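Local coordinates for pesticidal crystal protein Cry4Aa (Bacillus thuringiensis, PDB 2C9K), which promotes colloid-osmotic lysis of the midgut epithelial cells of insects after binding to them, acting as a mosquito-larvicidal, pore-forming toxin, at residues T308-F313 and I398-N403; Y370-K375 and K447-T452. All coordinates share one frame; numbering follows the deposited sequence.

Overall arrangement
Both contacts lie in the middle domain of the toxin, whose three antiparallel sheets form the beta-prism of three-domain Cry proteins. Their centres are about 11 Å apart and their segments alternate along the chain: 308-313, 370-375, 398-403, then 447-452. Contact 1 joins the loop before strand 313-322 to the lead-in of strand 402-407; contact 2 joins the start of strand 373-381, in the same sheet as 402-407, to the run into strand 450-457 of the three-stranded sheet. A probable hydrogen bond from F313 N to I373 O (2.7 Å) links the two contacts. Together they tie strand ends from all three sheets, near loops of a domain generally implicated in receptor recognition.

Contact 1: residues T308-F313 and I398-N403; sequences TPNNFF and ITYDVN
N310 and I398 stand with their CA atoms 4.6 Å apart where two non-regular stretches meet, and N310 has the positive phi (71°) of the left-handed helical region. The contact is built round the side chain of N310. With CG beside the backbone N and anti to the carbonyl carbon (chi1 -65°), its amide reaches across to the bend at T399 and Y400. There OD1 accepts two backbone N-H groups: Y400 N at 2.9 Å in a nearly straight bond, and T399 N at 2.7 Å in a more bent one. The two donors come from opposite faces of the amide plane; Y400 N is tilted from that plane and T399 N stands well above it.

The same amide lies flat on the Y400 ring, the planes 13° apart, with N310 CG 3.2 Å above the ring plane and over its centre. N310 CB adds a CH-pi contact, 3.8 Å from the ring centroid, and ND2 sits over the same face toward CE2. Beside this stack, I398 starts out away from the loop, but its CD1 packs alongside N310, 3.6 Å from CA. P309 CB touches T399 OG1 more loosely, at 4.3 Å.

Outside the two segments, N310 makes a backbone hydrogen bond with Q397, N311 ND2 donates to K304 O, and F312 turns its ring to that of Y370. In the other segment, D401, just ahead of strand 402-407, forms a salt bridge with K365.

One carbonyl oxygen thus serves two successive peptide N-H groups, while the ring and the paired bonds limit rotation of the N310 amide. A buried asparagine thereby pins the exposed T399-Y400 bend to the loop ahead of strand 313-322.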
# COMPACT_ATOMS: atom_id res chain seq x y z
N THR A 308 -11.89 -41.69 -0.66
CA THR A 308 -11.39 -42.06 0.65
C THR A 308 -10.79 -40.85 1.33
O THR A 308 -10.32 -39.93 0.66
CB THR A 308 -10.33 -43.15 0.54
OG1 THR A 308 -9.31 -42.73 -0.38
CG2 THR A 308 -10.94 -44.46 0.05
N PRO A 309 -10.78 -40.82 2.67
CA PRO A 309 -10.23 -39.70 3.43
C PRO A 309 -8.83 -39.27 2.99
O PRO A 309 -8.16 -39.96 2.22
CB PRO A 309 -10.25 -40.21 4.87
CG PRO A 309 -11.47 -41.09 4.88
CD PRO A 309 -11.30 -41.86 3.58
N ASN A 310 -8.41 -38.11 3.50
CA ASN A 310 -7.10 -37.55 3.19
C ASN A 310 -6.95 -37.03 1.77
O ASN A 310 -5.89 -37.18 1.15
CB ASN A 310 -6.01 -38.58 3.47
CG ASN A 310 -5.91 -38.91 4.93
OD1 ASN A 310 -5.76 -38.02 5.77
ND2 ASN A 310 -6.00 -40.20 5.25
N ASN A 311 -8.01 -36.43 1.24
CA ASN A 311 -7.94 -35.86 -0.09
C ASN A 311 -7.36 -34.46 0.12
O ASN A 311 -7.40 -33.92 1.23
CB ASN A 311 -9.33 -35.77 -0.73
CG ASN A 311 -9.29 -35.74 -2.26
OD1 ASN A 311 -8.38 -35.16 -2.87
ND2 ASN A 311 -10.28 -36.37 -2.89
N PHE A 312 -6.81 -33.89 -0.94
CA PHE A 312 -6.26 -32.55 -0.84
C PHE A 312 -6.29 -31.94 -2.23
O PHE A 312 -6.57 -32.62 -3.22
CB PHE A 312 -4.84 -32.58 -0.27
CG PHE A 312 -3.88 -33.46 -1.03
CD1 PHE A 312 -3.48 -33.13 -2.32
CD2 PHE A 312 -3.37 -34.62 -0.44
CE1 PHE A 312 -2.58 -33.94 -3.01
CE2 PHE A 312 -2.48 -35.42 -1.13
CZ PHE A 312 -2.08 -35.08 -2.42
N PHE A 313 -6.03 -30.64 -2.30
CA PHE A 313 -6.05 -29.98 -3.58
C PHE A 313 -4.74 -30.18 -4.31
O PHE A 313 -3.67 -29.74 -3.89
CB PHE A 313 -6.40 -28.50 -3.41
CG PHE A 313 -7.82 -28.28 -2.95
CD1 PHE A 313 -8.09 -27.62 -1.76
CD2 PHE A 313 -8.88 -28.78 -3.70
CE1 PHE A 313 -9.40 -27.45 -1.32
CE2 PHE A 313 -10.19 -28.62 -3.27
CZ PHE A 313 -10.45 -27.95 -2.08
N ILE A 398 -10.30 -36.11 7.22
CA ILE A 398 -8.84 -36.07 7.17
C ILE A 398 -8.18 -36.85 8.33
O ILE A 398 -8.47 -36.62 9.50
CB ILE A 398 -8.33 -34.60 7.15
CG1 ILE A 398 -6.82 -34.55 6.93
CG2 ILE A 398 -8.72 -33.89 8.43
CD1 ILE A 398 -6.41 -34.83 5.50
N THR A 399 -7.31 -37.79 7.96
CA THR A 399 -6.61 -38.63 8.93
C THR A 399 -5.25 -38.08 9.30
O THR A 399 -4.94 -37.91 10.48
CB THR A 399 -6.38 -40.05 8.36
OG1 THR A 399 -7.63 -40.72 8.20
CG2 THR A 399 -5.49 -40.86 9.30
N TYR A 400 -4.43 -37.81 8.29
CA TYR A 400 -3.08 -37.29 8.50
C TYR A 400 -3.08 -36.06 9.39
O TYR A 400 -4.11 -35.40 9.56
CB TYR A 400 -2.45 -36.91 7.15
CG TYR A 400 -2.53 -37.98 6.09
CD1 TYR A 400 -2.31 -37.66 4.74
CD2 TYR A 400 -2.85 -39.30 6.41
CE1 TYR A 400 -2.41 -38.62 3.74
CE2 TYR A 400 -2.95 -40.27 5.42
CZ TYR A 400 -2.73 -39.93 4.09
OH TYR A 400 -2.87 -40.89 3.11
N ASP A 401 -1.93 -35.75 9.97
CA ASP A 401 -1.81 -34.57 10.81
C ASP A 401 -1.99 -33.42 9.83
O ASP A 401 -1.66 -33.54 8.65
CB ASP A 401 -0.43 -34.52 11.45
CG ASP A 401 -0.23 -35.63 12.47
OD1 ASP A 401 -0.86 -35.56 13.55
OD2 ASP A 401 0.56 -36.56 12.19
N VAL A 402 -2.53 -32.30 10.31
CA VAL A 402 -2.75 -31.14 9.44
C VAL A 402 -2.31 -29.87 10.14
O VAL A 402 -2.13 -29.85 11.35
CB VAL A 402 -4.26 -30.99 9.05
CG1 VAL A 402 -4.72 -32.14 8.15
CG2 VAL A 402 -5.13 -30.93 10.30
N ASN A 403 -2.12 -28.81 9.36
CA ASN A 403 -1.73 -27.52 9.90
C ASN A 403 -2.90 -26.57 9.70
O ASN A 403 -3.66 -26.71 8.74
CB ASN A 403 -0.51 -26.96 9.17
CG ASN A 403 0.78 -27.65 9.55
OD1 ASN A 403 1.12 -27.76 10.74
ND2 ASN A 403 1.52 -28.13 8.55

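Contact 2: residues Y370-K375 and K447-T452; sequences YNNISK and KTQVYT
Y370 and K447 open the contact through mixed packing and polar bonding: the lysine's aliphatic chain runs over one ring face, with CD 4.0 Å from the centroid, and bends at its last torsion (chi4 -52°) to bring NZ within 3.2 Å of Y370 OH, to which it donates. Y370 CA also gives a CA-H...O contact to K447 O at 3.4 Å.

The direct hydrogen bonds nearer the strands are weak. N371 ND2 donates to Q449 O, which N268 ND2 also binds, and I373 N reaches Y451 OH over a long 3.5 Å. A bridging water donates to N372 OD1 and K447 O, both at 2.8 Å, and accepts weakly from Q449 NE2. Two amide atoms bond outside the segments: N372 ND2 to F313 O and Q449 OE1 to S439 OG.

The segments lead into strands 373-381 and 450-457, which belong to different sheets of the beta-prism; within the first of these strands, S374 and K375 form a classic beta bulge opposite I360.

In the apolar packing, I373 CD1 sits over the centre of the Y451 ring, 3.8 Å from the centroid and 4° off the normal; Q449 CG, from the same segment as Y451, lies against the opposite face, toward the rim.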
# COMPACT_ATOMS: atom_id res chain seq x y z
N TYR A 370 3.42 -34.74 0.85
CA TYR A 370 2.45 -33.68 0.56
C TYR A 370 2.08 -32.80 1.75
O TYR A 370 1.77 -33.30 2.82
CB TYR A 370 1.16 -34.28 -0.01
CG TYR A 370 1.33 -35.09 -1.29
CD1 TYR A 370 1.21 -36.48 -1.28
CD2 TYR A 370 1.63 -34.46 -2.49
CE1 TYR A 370 1.39 -37.23 -2.44
CE2 TYR A 370 1.82 -35.20 -3.66
CZ TYR A 370 1.70 -36.58 -3.63
OH TYR A 370 1.91 -37.31 -4.78
N ASN A 371 2.12 -31.48 1.55
CA ASN A 371 1.72 -30.54 2.60
C ASN A 371 0.71 -29.56 2.01
O ASN A 371 0.55 -28.43 2.49
CB ASN A 371 2.93 -29.78 3.20
CG ASN A 371 3.73 -28.99 2.17
OD1 ASN A 371 4.70 -28.33 2.52
ND2 ASN A 371 3.33 -29.05 0.91
N ASN A 372 0.01 -30.04 0.98
CA ASN A 372 -1.02 -29.31 0.25
C ASN A 372 -2.19 -28.82 1.09
O ASN A 372 -2.40 -29.25 2.23
CB ASN A 372 -1.59 -30.20 -0.85
CG ASN A 372 -0.57 -30.60 -1.87
OD1 ASN A 372 0.56 -30.98 -1.53
ND2 ASN A 372 -0.95 -30.54 -3.14
N ILE A 373 -2.98 -27.93 0.49
CA ILE A 373 -4.17 -27.40 1.13
C ILE A 373 -5.29 -28.40 0.83
O ILE A 373 -5.47 -28.82 -0.31
CB ILE A 373 -4.57 -26.02 0.52
CG1 ILE A 373 -3.49 -24.98 0.84
CG2 ILE A 373 -5.91 -25.57 1.07
CD1 ILE A 373 -3.79 -23.60 0.28
N SER A 374 -6.03 -28.80 1.86
CA SER A 374 -7.11 -29.75 1.66
C SER A 374 -8.45 -29.13 2.03
O SER A 374 -9.51 -29.67 1.69
CB SER A 374 -6.88 -31.02 2.49
OG SER A 374 -7.04 -30.78 3.88
N LYS A 375 -8.42 -27.99 2.71
CA LYS A 375 -9.66 -27.33 3.10
C LYS A 375 -9.47 -25.82 3.33
O LYS A 375 -8.43 -25.38 3.82
CB LYS A 375 -10.20 -27.98 4.38
CG LYS A 375 -11.51 -27.40 4.86
CD LYS A 375 -11.84 -27.89 6.26
CE LYS A 375 -13.14 -27.27 6.76
NZ LYS A 375 -14.27 -27.60 5.84
N LYS A 447 7.09 -33.33 -3.23
CA LYS A 447 5.68 -33.48 -2.91
C LYS A 447 5.23 -32.24 -2.14
O LYS A 447 4.03 -32.03 -1.94
CB LYS A 447 5.44 -34.72 -2.05
CG LYS A 447 5.58 -36.02 -2.80
CD LYS A 447 5.21 -37.18 -1.91
CE LYS A 447 5.44 -38.50 -2.61
NZ LYS A 447 4.76 -38.49 -3.93
N THR A 448 6.20 -31.43 -1.72
CA THR A 448 5.90 -30.21 -0.98
C THR A 448 5.57 -29.09 -1.94
O THR A 448 5.99 -29.10 -3.09
CB THR A 448 7.08 -29.77 -0.12
OG1 THR A 448 8.26 -29.76 -0.91
CG2 THR A 448 7.27 -30.69 1.04
N GLN A 449 4.83 -28.11 -1.43
CA GLN A 449 4.41 -26.96 -2.22
C GLN A 449 4.26 -25.78 -1.26
O GLN A 449 3.71 -25.94 -0.16
CB GLN A 449 3.08 -27.27 -2.89
CG GLN A 449 2.63 -26.30 -3.95
CD GLN A 449 1.27 -26.66 -4.51
OE1 GLN A 449 0.75 -25.98 -5.40
NE2 GLN A 449 0.68 -27.73 -4.00
N VAL A 450 4.76 -24.62 -1.65
CA VAL A 450 4.68 -23.40 -0.84
C VAL A 450 3.71 -22.42 -1.50
O VAL A 450 3.82 -22.15 -2.70
CB VAL A 450 6.05 -22.71 -0.70
CG1 VAL A 450 5.88 -21.37 -0.03
CG2 VAL A 450 6.99 -23.56 0.11
N TYR A 451 2.77 -21.89 -0.72
CA TYR A 451 1.81 -20.94 -1.28
C TYR A 451 2.05 -19.54 -0.75
O TYR A 451 2.71 -19.34 0.26
CB TYR A 451 0.37 -21.33 -0.92
CG TYR A 451 -0.08 -22.73 -1.32
CD1 TYR A 451 0.26 -23.84 -0.54
CD2 TYR A 451 -0.88 -22.93 -2.43
CE1 TYR A 451 -0.19 -25.12 -0.88
CE2 TYR A 451 -1.34 -24.19 -2.77
CZ TYR A 451 -1.00 -25.28 -2.00
OH TYR A 451 -1.47 -26.53 -2.33
N THR A 452 1.49 -18.57 -1.45
CA THR A 452 1.56 -17.18 -1.04
C THR A 452 0.19 -16.62 -1.33
O THR A 452 -0.42 -16.93 -2.36
CB THR A 452 2.59 -16.38 -1.83
OG1 THR A 452 2.45 -16.67 -3.22
CG2 THR A 452 4.00 -16.70 -1.37
O HOH W 1 2.42 -30.47 -3.56